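Local coordinates for protein rubisco operon transcriptional regulator (Synechocystis sp., PDB 5Y2W) that probably represses transcription as a LysR-type regulator of carbon metabolism, its regulatory domain binding the metabolite 2-phosphoglycolate between two subdomains, at residues A[77-82]-A[206-211]; A[83-88]-A[159-164]. All blocks are in the same frame, centred on the assembly; numbering follows the deposited sequence.

Contact 1 of 2, residues A[77-82]-A[206-211]. With PGA (2-phosphoglycolic acid), chain B.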
ATOM      1  N   GLN A  77      23.095   5.906   5.092  1.00 48.84           N
ATOM      2  CA  GLN A  77      22.990   7.080   5.936  1.00 53.61           C
ATOM      3  C   GLN A  77      21.582   7.266   6.434  1.00 47.75           C
ATOM      4  O   GLN A  77      20.653   7.121   5.639  1.00 47.88           O
ATOM      5  CB  GLN A  77      23.332   8.330   5.141  1.00 51.62           C
ATOM      6  CG  GLN A  77      24.634   8.212   4.381  1.00 60.81           C
ATOM      7  CD  GLN A  77      24.981   9.509   3.689  1.00 57.97           C
ATOM      8  OE1 GLN A  77      25.090  10.541   4.331  1.00 51.41           O
ATOM      9  NE2 GLN A  77      25.105   9.465   2.368  1.00 58.68           N
ATOM     10  N   PRO A  78      21.430   7.700   7.707  1.00 49.90           N
ATOM     11  CA  PRO A  78      20.114   8.102   8.157  1.00 47.84           C
ATOM     12  C   PRO A  78      19.792   9.443   7.564  1.00 46.07           C
ATOM     13  O   PRO A  78      20.671  10.272   7.444  1.00 45.20           O
ATOM     14  CB  PRO A  78      20.284   8.238   9.657  1.00 50.60           C
ATOM     15  CG  PRO A  78      21.721   8.695   9.834  1.00 51.85           C
ATOM     16  CD  PRO A  78      22.479   8.050   8.698  1.00 48.99           C
ATOM     17  N   PHE A  79      18.530   9.638   7.177  1.00 47.10           N
ATOM     18  CA  PHE A  79      18.057  10.914   6.636  1.00 42.36           C
ATOM     19  C   PHE A  79      16.766  11.427   7.275  1.00 39.25           C
ATOM     20  O   PHE A  79      16.440  12.572   7.104  1.00 35.09           O
ATOM     21  CB  PHE A  79      17.907  10.848   5.113  1.00 43.29           C
ATOM     22  CG  PHE A  79      16.844   9.892   4.628  1.00 41.52           C
ATOM     23  CD1 PHE A  79      17.150   8.578   4.358  1.00 41.63           C
ATOM     24  CD2 PHE A  79      15.538  10.346   4.413  1.00 44.34           C
ATOM     25  CE1 PHE A  79      16.178   7.707   3.898  1.00 41.80           C
ATOM     26  CE2 PHE A  79      14.560   9.483   3.946  1.00 42.81           C
ATOM     27  CZ  PHE A  79      14.865   8.163   3.697  1.00 39.53           C
ATOM     28  N   LEU A  80      16.067  10.614   8.065  1.00 41.43           N
ATOM     29  CA  LEU A  80      14.763  11.014   8.627  1.00 40.03           C
ATOM     30  C   LEU A  80      14.368  10.041   9.704  1.00 35.06           C
ATOM     31  O   LEU A  80      14.534   8.865   9.566  1.00 39.28           O
ATOM     32  CB  LEU A  80      13.671  11.080   7.493  1.00 43.20           C
ATOM     33  CG  LEU A  80      12.440  11.948   7.774  1.00 41.65           C
ATOM     34  CD1 LEU A  80      12.775  13.387   8.143  1.00 46.49           C
ATOM     35  CD2 LEU A  80      11.513  11.950   6.591  1.00 47.38           C
ATOM     36  N   ASP A  81      13.848  10.541  10.795  1.00 33.79           N
ATOM     37  CA  ASP A  81      13.343   9.685  11.847  1.00 39.85           C
ATOM     38  C   ASP A  81      12.093   8.966  11.374  1.00 38.11           C
ATOM     39  O   ASP A  81      11.341   9.489  10.566  1.00 37.88           O
ATOM     40  CB  ASP A  81      12.948  10.515  13.057  1.00 45.07           C
ATOM     41  CG  ASP A  81      14.146  11.132  13.739  1.00 50.40           C
ATOM     42  OD1 ASP A  81      15.280  10.765  13.369  1.00 48.60           O
ATOM     43  OD2 ASP A  81      13.949  11.960  14.652  1.00 61.20           O
ATOM     44  N   ASN A  82      11.891   7.779  11.921  1.00 35.09           N
ATOM     45  CA  ASN A  82      10.745   6.983  11.609  1.00 37.69           C
ATOM     46  C   ASN A  82      10.136   6.458  12.907  1.00 34.60           C
ATOM     47  O   ASN A  82      10.203   5.268  13.216  1.00 36.94           O
ATOM     48  CB  ASN A  82      11.178   5.841  10.714  1.00 37.51           C
ATOM     49  CG  ASN A  82      10.004   4.973  10.300  1.00 37.75           C
ATOM     50  OD1 ASN A  82       8.835   5.443  10.206  1.00 35.41           O
ATOM     51  ND2 ASN A  82      10.293   3.709  10.073  1.00 30.68           N
ATOM     52  N   ASP A 206      22.576  12.522  -3.032  1.00 53.76           N
ATOM     53  CA  ASP A 206      22.968  13.839  -2.532  1.00 55.92           C
ATOM     54  C   ASP A 206      21.762  14.735  -2.452  1.00 50.99           C
ATOM     55  O   ASP A 206      21.678  15.575  -1.568  1.00 51.96           O
ATOM     56  CB  ASP A 206      24.018  14.521  -3.460  1.00 60.80           C
ATOM     57  CG  ASP A 206      25.325  13.741  -3.553  1.00 59.54           C
ATOM     58  OD1 ASP A 206      25.657  13.019  -2.603  1.00 67.80           O
ATOM     59  OD2 ASP A 206      26.009  13.811  -4.578  1.00 62.96           O
ATOM     60  N   TYR A 207      20.845  14.599  -3.414  1.00 53.32           N
ATOM     61  CA  TYR A 207      19.611  15.404  -3.392  1.00 54.58           C
ATOM     62  C   TYR A 207      18.760  15.071  -2.128  1.00 45.43           C
ATOM     63  O   TYR A 207      18.318  15.959  -1.357  1.00 44.39           O
ATOM     64  CB  TYR A 207      18.807  15.208  -4.699  1.00 59.46           C
ATOM     65  CG  TYR A 207      17.411  15.807  -4.608  1.00 67.70           C
ATOM     66  CD1 TYR A 207      17.212  17.187  -4.663  1.00 68.03           C
ATOM     67  CD2 TYR A 207      16.294  14.989  -4.414  1.00 68.99           C
ATOM     68  CE1 TYR A 207      15.945  17.731  -4.540  1.00 69.07           C
ATOM     69  CE2 TYR A 207      15.027  15.523  -4.286  1.00 71.18           C
ATOM     70  CZ  TYR A 207      14.854  16.888  -4.358  1.00 75.63           C
ATOM     71  OH  TYR A 207      13.578  17.380  -4.235  1.00 81.11           O
ATOM     72  N   LEU A 208      18.583  13.780  -1.909  1.00 47.38           N
ATOM     73  CA  LEU A 208      17.852  13.293  -0.723  1.00 51.15           C
ATOM     74  C   LEU A 208      18.479  13.818   0.549  1.00 45.23           C
ATOM     75  O   LEU A 208      17.787  14.389   1.409  1.00 49.10           O
ATOM     76  CB  LEU A 208      17.834  11.754  -0.707  1.00 50.47           C
ATOM     77  CG  LEU A 208      17.100  11.052   0.454  1.00 47.56           C
ATOM     78  CD1 LEU A 208      15.619  11.437   0.558  1.00 48.80           C
ATOM     79  CD2 LEU A 208      17.213   9.559   0.276  1.00 48.73           C
ATOM     80  N   MET A 209      19.796  13.625   0.691  1.00 44.19           N
ATOM     81  CA  MET A 209      20.486  14.108   1.911  1.00 41.39           C
ATOM     82  C   MET A 209      20.329  15.593   2.089  1.00 45.29           C
ATOM     83  O   MET A 209      20.134  16.086   3.190  1.00 52.52           O
ATOM     84  CB  MET A 209      21.965  13.780   1.886  1.00 41.38           C
ATOM     85  CG  MET A 209      22.201  12.293   1.914  1.00 46.20           C
ATOM     86  SD  MET A 209      21.178  11.514   3.219  1.00 48.33           S
ATOM     87  CE  MET A 209      21.519   9.898   2.638  1.00 52.10           C
ATOM     88  N   ALA A 210      20.412  16.330   1.006  1.00 48.02           N
ATOM     89  CA  ALA A 210      20.373  17.772   1.161  1.00 49.54           C
ATOM     90  C   ALA A 210      18.996  18.209   1.558  1.00 45.25           C
ATOM     91  O   ALA A 210      18.846  18.968   2.485  1.00 52.33           O
ATOM     92  CB  ALA A 210      20.812  18.446  -0.142  1.00 53.14           C
ATOM     93  N   VAL A 211      17.960  17.721   0.868  1.00 54.52           N
ATOM     94  CA  VAL A 211      16.607  18.254   1.148  1.00 55.04           C
ATOM     95  C   VAL A 211      16.077  17.853   2.524  1.00 58.52           C
ATOM     96  O   VAL A 211      15.212  18.550   3.110  1.00 55.67           O
ATOM     97  CB  VAL A 211      15.574  17.900   0.053  1.00 63.73           C
ATOM     98  CG1 VAL A 211      16.018  18.506  -1.266  1.00 64.91           C
ATOM     99  CG2 VAL A 211      15.350  16.400  -0.060  1.00 62.42           C
TER
HETATM  100  P   PGA B 401       7.781  -2.706   7.083  1.00 38.71           P
HETATM  101  O1P PGA B 401       8.727  -1.423   7.348  1.00 37.19           O
HETATM  102  O2P PGA B 401       7.017  -2.404   5.837  1.00 38.65           O
HETATM  103  O3P PGA B 401       6.939  -2.819   8.365  1.00 35.24           O
HETATM  104  O4P PGA B 401       8.736  -3.790   6.746  1.00 32.70           O
HETATM  105  C2  PGA B 401       8.328  -0.073   7.445  1.00 38.72           C
HETATM  106  C1  PGA B 401       9.021   0.665   8.584  1.00 42.33           C
HETATM  107  O1  PGA B 401       8.747   1.890   8.784  1.00 36.48           O
HETATM  108  O2  PGA B 401       9.839   0.023   9.276  1.00 40.77           O
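F79 and L208 meet where a helix packs on an edge strand of an alpha/beta subdomain, one of the two lobes of the periplasmic-binding-protein-like fold that LysR regulators use for effector binding. Strand 77-79, hydrogen-bonded to strand 186-192, and helix 206-211 run with their short axes 9.0 Å apart at 48°. The tight part is apolar. L208 sets its forked end against one face of the phenyl ring: L208 CD2 stands almost over the centre, 4.1 Å from the F79 centroid, while L208 CD1 lies 4.0 Å from F79 CD2. The flat ring suits two methyls side by side, and L28 of helix 24-35 also packs on L208, so this side is buried. Next to it M209 lays its sulfur against the root of the same side chain, SD 3.8 Å from F79 CB. A flexible thioether is apt here, because the bend at chi2 (-47°) turns the chain toward the strand.

The rim formed by Q77 and M209 is more open to solvent but still in close touch. The Q77 chain, from CB through the amide, lies along M209 CE and makes no hydrogen bond to the helix. At the far end of 77-82, well away from the helix, N82 donates through ND2 to O1 of 2-phosphoglycolic acid at 2.7 Å. Back at the helix, the closest touch is M209 CE to Q77 CB, 3.5 Å.

Contact 2 of 2, residues A[83-88]-A[159-164]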
ATOM      1  N   PRO A  83       9.548   7.349  13.676  1.00 33.64           N
ATOM      2  CA  PRO A  83       8.985   6.873  14.930  1.00 39.44           C
ATOM      3  C   PRO A  83       7.718   6.011  14.711  1.00 35.91           C
ATOM      4  O   PRO A  83       6.814   6.418  13.964  1.00 35.48           O
ATOM      5  CB  PRO A  83       8.628   8.145  15.653  1.00 35.68           C
ATOM      6  CG  PRO A  83       8.314   9.110  14.592  1.00 35.31           C
ATOM      7  CD  PRO A  83       9.133   8.716  13.376  1.00 36.38           C
ATOM      8  N   LEU A  84       7.705   4.832  15.341  1.00 34.35           N
ATOM      9  CA  LEU A  84       6.548   3.943  15.354  1.00 37.71           C
ATOM     10  C   LEU A  84       5.675   4.218  16.587  1.00 36.85           C
ATOM     11  O   LEU A  84       6.167   4.267  17.722  1.00 36.96           O
ATOM     12  CB  LEU A  84       7.015   2.513  15.428  1.00 36.17           C
ATOM     13  CG  LEU A  84       8.012   2.022  14.385  1.00 36.63           C
ATOM     14  CD1 LEU A  84       8.131   0.502  14.496  1.00 37.68           C
ATOM     15  CD2 LEU A  84       7.661   2.385  12.958  1.00 33.51           C
ATOM     16  N   VAL A  85       4.395   4.424  16.386  1.00 37.35           N
ATOM     17  CA  VAL A  85       3.551   4.821  17.501  1.00 36.28           C
ATOM     18  C   VAL A  85       2.335   3.914  17.620  1.00 40.57           C
ATOM     19  O   VAL A  85       1.932   3.260  16.650  1.00 34.46           O
ATOM     20  CB  VAL A  85       3.087   6.298  17.355  1.00 37.68           C
ATOM     21  CG1 VAL A  85       4.245   7.273  17.497  1.00 36.21           C
ATOM     22  CG2 VAL A  85       2.368   6.536  16.021  1.00 38.22           C
ATOM     23  N   VAL A  86       1.730   3.951  18.814  1.00 39.77           N
ATOM     24  CA  VAL A  86       0.479   3.267  19.072  1.00 41.82           C
ATOM     25  C   VAL A  86      -0.730   4.065  18.560  1.00 41.13           C
ATOM     26  O   VAL A  86      -0.968   5.194  18.956  1.00 40.70           O
ATOM     27  CB  VAL A  86       0.319   2.912  20.568  1.00 42.24           C
ATOM     28  CG1 VAL A  86      -0.991   2.193  20.809  1.00 40.41           C
ATOM     29  CG2 VAL A  86       1.470   2.011  21.027  1.00 39.93           C
ATOM     30  N   ILE A  87      -1.508   3.428  17.692  1.00 36.74           N
ATOM     31  CA  ILE A  87      -2.652   4.045  17.118  1.00 39.80           C
ATOM     32  C   ILE A  87      -3.894   3.317  17.547  1.00 38.93           C
ATOM     33  O   ILE A  87      -3.941   2.081  17.556  1.00 36.90           O
ATOM     34  CB  ILE A  87      -2.556   4.030  15.598  1.00 42.55           C
ATOM     35  CG1 ILE A  87      -1.302   4.829  15.173  1.00 43.31           C
ATOM     36  CG2 ILE A  87      -3.824   4.655  14.986  1.00 45.08           C
ATOM     37  CD1 ILE A  87      -0.856   4.523  13.777  1.00 43.18           C
ATOM     38  N   ALA A  88      -4.899   4.098  17.894  1.00 41.17           N
ATOM     39  CA  ALA A  88      -6.194   3.548  18.231  1.00 41.49           C
ATOM     40  C   ALA A  88      -7.290   4.403  17.616  1.00 43.19           C
ATOM     41  O   ALA A  88      -7.032   5.413  16.939  1.00 41.36           O
ATOM     42  CB  ALA A  88      -6.369   3.482  19.738  1.00 41.15           C
ATOM     43  N   LEU A 159       2.161   1.542  14.133  1.00 35.35           N
ATOM     44  CA  LEU A 159       2.569   1.794  12.777  1.00 39.87           C
ATOM     45  C   LEU A 159       3.535   2.994  12.801  1.00 40.61           C
ATOM     46  O   LEU A 159       3.543   3.778  13.755  1.00 41.15           O
ATOM     47  CB  LEU A 159       1.349   2.206  11.932  1.00 44.77           C
ATOM     48  CG  LEU A 159       0.173   1.263  11.655  1.00 44.32           C
ATOM     49  CD1 LEU A 159      -0.951   1.972  10.894  1.00 44.36           C
ATOM     50  CD2 LEU A 159       0.696   0.092  10.897  1.00 42.54           C
ATOM     51  N   SER A 160       4.271   3.174  11.718  1.00 39.51           N
ATOM     52  CA  SER A 160       5.017   4.410  11.484  1.00 37.03           C
ATOM     53  C   SER A 160       4.107   5.580  11.516  1.00 35.53           C
ATOM     54  O   SER A 160       3.069   5.590  10.856  1.00 36.49           O
ATOM     55  CB  SER A 160       5.693   4.409  10.110  1.00 34.40           C
ATOM     56  OG  SER A 160       6.358   5.637   9.936  1.00 33.69           O
ATOM     57  N   GLN A 161       4.522   6.589  12.245  1.00 34.80           N
ATOM     58  CA  GLN A 161       3.858   7.867  12.236  1.00 35.56           C
ATOM     59  C   GLN A 161       3.746   8.485  10.863  1.00 39.54           C
ATOM     60  O   GLN A 161       2.850   9.286  10.642  1.00 39.03           O
ATOM     61  CB  GLN A 161       4.642   8.833  13.094  1.00 41.10           C
ATOM     62  CG  GLN A 161       3.814   9.997  13.598  1.00 48.93           C
ATOM     63  CD  GLN A 161       4.323  10.502  14.913  1.00 53.16           C
ATOM     64  OE1 GLN A 161       5.467  10.279  15.260  1.00 53.32           O
ATOM     65  NE2 GLN A 161       3.490  11.189  15.643  1.00 56.85           N
ATOM     66  N   HIS A 162       4.634   8.116   9.923  1.00 40.37           N
ATOM     67  CA  HIS A 162       4.520   8.627   8.545  1.00 38.79           C
ATOM     68  C   HIS A 162       3.243   8.152   7.885  1.00 41.76           C
ATOM     69  O   HIS A 162       2.847   8.740   6.895  1.00 36.84           O
ATOM     70  CB  HIS A 162       5.705   8.192   7.684  1.00 40.87           C
ATOM     71  CG  HIS A 162       7.016   8.736   8.173  1.00 45.69           C
ATOM     72  ND1 HIS A 162       7.327  10.072   8.099  1.00 42.63           N
ATOM     73  CD2 HIS A 162       8.072   8.142   8.776  1.00 49.50           C
ATOM     74  CE1 HIS A 162       8.516  10.284   8.639  1.00 49.89           C
ATOM     75  NE2 HIS A 162       8.989   9.128   9.062  1.00 50.86           N
ATOM     76  N   THR A 163       2.609   7.082   8.395  1.00 40.84           N
ATOM     77  CA  THR A 163       1.373   6.578   7.736  1.00 38.65           C
ATOM     78  C   THR A 163       0.174   7.479   8.052  1.00 42.74           C
ATOM     79  O   THR A 163      -0.837   7.446   7.347  1.00 43.25           O
ATOM     80  CB  THR A 163       0.998   5.148   8.172  1.00 40.28           C
ATOM     81  OG1 THR A 163       0.712   5.143   9.562  1.00 39.62           O
ATOM     82  CG2 THR A 163       2.109   4.114   7.854  1.00 40.72           C
ATOM     83  N   LEU A 164       0.285   8.256   9.129  1.00 46.64           N
ATOM     84  CA  LEU A 164      -0.759   9.207   9.546  1.00 52.84           C
ATOM     85  C   LEU A 164      -0.753  10.580   8.838  1.00 55.25           C
ATOM     86  O   LEU A 164      -1.528  11.438   9.187  1.00 48.86           O
ATOM     87  CB  LEU A 164      -0.655   9.453  11.050  1.00 46.74           C
ATOM     88  CG  LEU A 164      -0.761   8.220  11.961  1.00 53.04           C
ATOM     89  CD1 LEU A 164      -0.389   8.621  13.386  1.00 52.12           C
ATOM     90  CD2 LEU A 164      -2.153   7.574  11.855  1.00 51.73           C
TER
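P83 and Q161 close one end of an antiparallel strand pair in the second lobe of the effector-binding fold, where 157-160 is an outer strand beside 81-89. Three backbone bonds join them. V85 and L159 form the hydrogen-bonded pair: V85 N gives to L159 O at 2.8 Å, and L159 N returns a bond to V85 O at 3.1 Å. Proline has no N-H, but its carbonyl still serves, as P83 O accepts a nearly straight hydrogen bond from Q161 N (2.9 Å, 174°).

Beyond S160 the chain turns into a 3-10 segment whose first polar groups are paired locally. S160 O accepts from both T163 N and T163 OG1. S160 OG takes H162 N in an ST turn, reached because OG lies anti to its own backbone N (chi1 178°), and it is also hydrogen-bonded to N82 OD1. A hydrogen bond joins H162 NE2 to D81 O.

Apolar groups fill the face shared by V85 and L159. Unbranched at its tip, I87 places CD1 3.7 Å from L159 CB and meets L164 tip to tip, with I175 of strand 173-176 also packing on L164. At the other end Q161 crosses P83 at about a right angle, bringing OE1 to 3.1 Å from P83 CG.

Contacts 1 and 2 lie in different lobes, their centres about 20 Å apart, yet share strand 81-89, which carries the chain from one lobe to the other. Both are partly buried, with contact 2 nearer the centre of the chain. Their chemistry follows their place: contact 1 seats a helix on an edge strand by side-chain packing without a hydrogen bond between its segments, whereas contact 2 pairs strands within a sheet and depends on backbone bonds. They touch beside the effector pocket, where 77-82 joins 159-164. This link may help position the asparagine amide of 77-82 for the ligand.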